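Local coordinates for protein eukaryotic initiation factor 4F subunit P150 (Saccharomyces cerevisiae, PDB 2VSO) that forms part of the cap-binding eIF4F complex, on which the translation apparatus assembles, and works with poly(A)-binding protein to bring the two mRNA ends together, at residues M95-C100 against V177-F182. Numbering follows the deposited sequence.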
loop_
_atom_site.group_PDB
_atom_site.type_symbol
_atom_site.label_atom_id
_atom_site.label_comp_id
_atom_site.label_asym_id
_atom_site.label_seq_id
_atom_site.Cartn_x
_atom_site.Cartn_y
_atom_site.Cartn_z
ATOM N N MET C 95 2.655 -16.450 2.520
ATOM C CA MET C 95 2.133 -17.280 1.441
ATOM C C MET C 95 3.269 -18.131 0.857
ATOM O O MET C 95 3.087 -19.300 0.533
ATOM C CB MET C 95 1.533 -16.373 0.366
ATOM C CG MET C 95 0.957 -17.071 -0.828
ATOM S SD MET C 95 0.611 -15.803 -2.064
ATOM C CE MET C 95 -0.604 -14.835 -1.186
ATOM N N TYR C 96 4.452 -17.537 0.741
ATOM C CA TYR C 96 5.628 -18.276 0.319
ATOM C C TYR C 96 5.996 -19.284 1.386
ATOM O O TYR C 96 6.418 -20.402 1.087
ATOM C CB TYR C 96 6.792 -17.327 0.091
ATOM C CG TYR C 96 6.619 -16.453 -1.114
ATOM C CD1 TYR C 96 6.367 -17.002 -2.355
ATOM C CD2 TYR C 96 6.696 -15.073 -1.012
ATOM C CE1 TYR C 96 6.204 -16.198 -3.470
ATOM C CE2 TYR C 96 6.548 -14.269 -2.119
ATOM C CZ TYR C 96 6.304 -14.835 -3.341
ATOM O OH TYR C 96 6.145 -14.032 -4.445
ATOM N N ALA C 97 5.824 -18.874 2.637
ATOM C CA ALA C 97 6.079 -19.742 3.767
ATOM C C ALA C 97 5.121 -20.934 3.730
ATOM O O ALA C 97 5.470 -22.026 4.159
ATOM C CB ALA C 97 5.965 -18.962 5.066
ATOM N N GLN C 98 3.926 -20.732 3.182
ATOM C CA GLN C 98 2.995 -21.832 3.017
ATOM C C GLN C 98 3.421 -22.750 1.877
ATOM O O GLN C 98 3.261 -23.972 1.953
ATOM C CB GLN C 98 1.592 -21.316 2.750
ATOM C CG GLN C 98 0.775 -21.085 4.001
ATOM C CD GLN C 98 -0.527 -20.370 3.718
ATOM O OE1 GLN C 98 -1.189 -20.626 2.707
ATOM N NE2 GLN C 98 -0.904 -19.463 4.611
ATOM N N LEU C 99 3.950 -22.150 0.815
ATOM C CA LEU C 99 4.421 -22.899 -0.334
ATOM C C LEU C 99 5.448 -23.922 0.116
ATOM O O LEU C 99 5.460 -25.043 -0.357
ATOM C CB LEU C 99 5.061 -21.961 -1.346
ATOM C CG LEU C 99 5.592 -22.668 -2.594
ATOM C CD1 LEU C 99 4.492 -23.512 -3.170
ATOM C CD2 LEU C 99 6.072 -21.655 -3.629
ATOM N N CYS C 100 6.300 -23.518 1.047
ATOM C CA CYS C 100 7.331 -24.391 1.568
ATOM C C CYS C 100 6.707 -25.537 2.350
ATOM O O CYS C 100 7.058 -26.693 2.145
ATOM C CB CYS C 100 8.312 -23.601 2.440
ATOM S SG CYS C 100 9.376 -22.511 1.490
ATOM N N VAL C 177 14.436 -12.200 7.891
ATOM C CA VAL C 177 14.076 -12.400 9.297
ATOM C C VAL C 177 12.578 -12.570 9.372
ATOM O O VAL C 177 12.053 -13.360 10.161
ATOM C CB VAL C 177 14.469 -11.221 10.205
ATOM C CG1 VAL C 177 15.985 -11.062 10.268
ATOM C CG2 VAL C 177 13.848 -9.985 9.700
ATOM N N ARG C 178 11.891 -11.832 8.513
ATOM C CA ARG C 178 10.452 -11.880 8.458
ATOM C C ARG C 178 9.989 -13.238 7.992
ATOM O O ARG C 178 9.048 -13.810 8.543
ATOM C CB ARG C 178 9.936 -10.807 7.507
ATOM C CG ARG C 178 8.524 -11.052 7.101
ATOM C CD ARG C 178 7.856 -9.825 6.559
ATOM N NE ARG C 178 6.439 -10.017 6.797
ATOM C CZ ARG C 178 5.513 -9.084 6.676
ATOM N NH1 ARG C 178 5.848 -7.860 6.298
ATOM N NH2 ARG C 178 4.251 -9.387 6.932
ATOM N N PHE C 179 10.669 -13.738 6.967
ATOM C CA PHE C 179 10.358 -15.016 6.357
ATOM C C PHE C 179 10.675 -16.178 7.292
ATOM O O PHE C 179 9.917 -17.143 7.369
ATOM C CB PHE C 179 11.117 -15.145 5.046
ATOM C CG PHE C 179 10.794 -16.382 4.284
ATOM C CD1 PHE C 179 9.502 -16.661 3.904
ATOM C CD2 PHE C 179 11.797 -17.269 3.934
ATOM C CE1 PHE C 179 9.204 -17.804 3.188
ATOM C CE2 PHE C 179 11.504 -18.413 3.218
ATOM C CZ PHE C 179 10.204 -18.677 2.843
ATOM N N ILE C 180 11.787 -16.065 8.005
ATOM C CA ILE C 180 12.100 -16.996 9.072
ATOM C C ILE C 180 10.909 -17.114 10.011
ATOM O O ILE C 180 10.532 -18.226 10.411
ATOM C CB ILE C 180 13.287 -16.518 9.927
ATOM C CG1 ILE C 180 14.560 -16.366 9.097
ATOM C CG2 ILE C 180 13.491 -17.445 11.107
ATOM C CD1 ILE C 180 14.940 -17.567 8.317
ATOM N N GLY C 181 10.339 -15.956 10.376
ATOM C CA GLY C 181 9.278 -15.883 11.367
ATOM C C GLY C 181 8.026 -16.616 10.926
ATOM O O GLY C 181 7.306 -17.184 11.732
ATOM N N PHE C 182 7.774 -16.599 9.627
ATOM C CA PHE C 182 6.664 -17.334 9.035
ATOM C C PHE C 182 6.926 -18.831 8.818
ATOM O O PHE C 182 5.994 -19.618 8.742
ATOM C CB PHE C 182 6.244 -16.672 7.726
ATOM C CG PHE C 182 5.459 -15.400 7.918
ATOM C CD1 PHE C 182 5.746 -14.268 7.171
ATOM C CD2 PHE C 182 4.434 -15.338 8.855
ATOM C CE1 PHE C 182 5.022 -13.096 7.350
ATOM C CE2 PHE C 182 3.692 -14.164 9.039
ATOM C CZ PHE C 182 3.987 -13.042 8.290
#
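Phe179 turns its CG opposite the backbone N (chi1 -176°), which sends the ring out from helix 163-185 to meet Ala97, while Phe182, with CG beside its own backbone N (chi1 -75°), swings its ring away and offers Ala97 mainly its CB. The parent helices, 93-106 and 163-185, belong to the all-helical MIF4G domain, the middle, eIF4A-binding part of this eIF4G; their segments 95-100 and 177-182 cross at -52° near the centre of the chain. Ala97 suits the crossing because a lone methyl lets the backbones come close: its CA lies 5.8 Å from that of Phe182, and the short segment axes approach to 9.3 Å. A flat aromatic suits position 179, since it meets the other helix with its rim: Phe179 CE1 lies 3.6 Å from Ala97 N, close to the ring plane. One turn along, Cys100 fits a compact, polarisable sulfur against the same rim, with SG 4.1 Å from Phe179 CZ. Phe83 of helix 73-88 packs edge-to-face with the Phe179 ring, tying a third helix into this core. Of the Tyr96 side chain, CB is the part that touches Phe179, 4.0 Å from CE1; the hydroxyl leads off to a hydrogen bond with Glu89. Ala97 CB and Phe182 CB make an aliphatic contact at 3.5 Å.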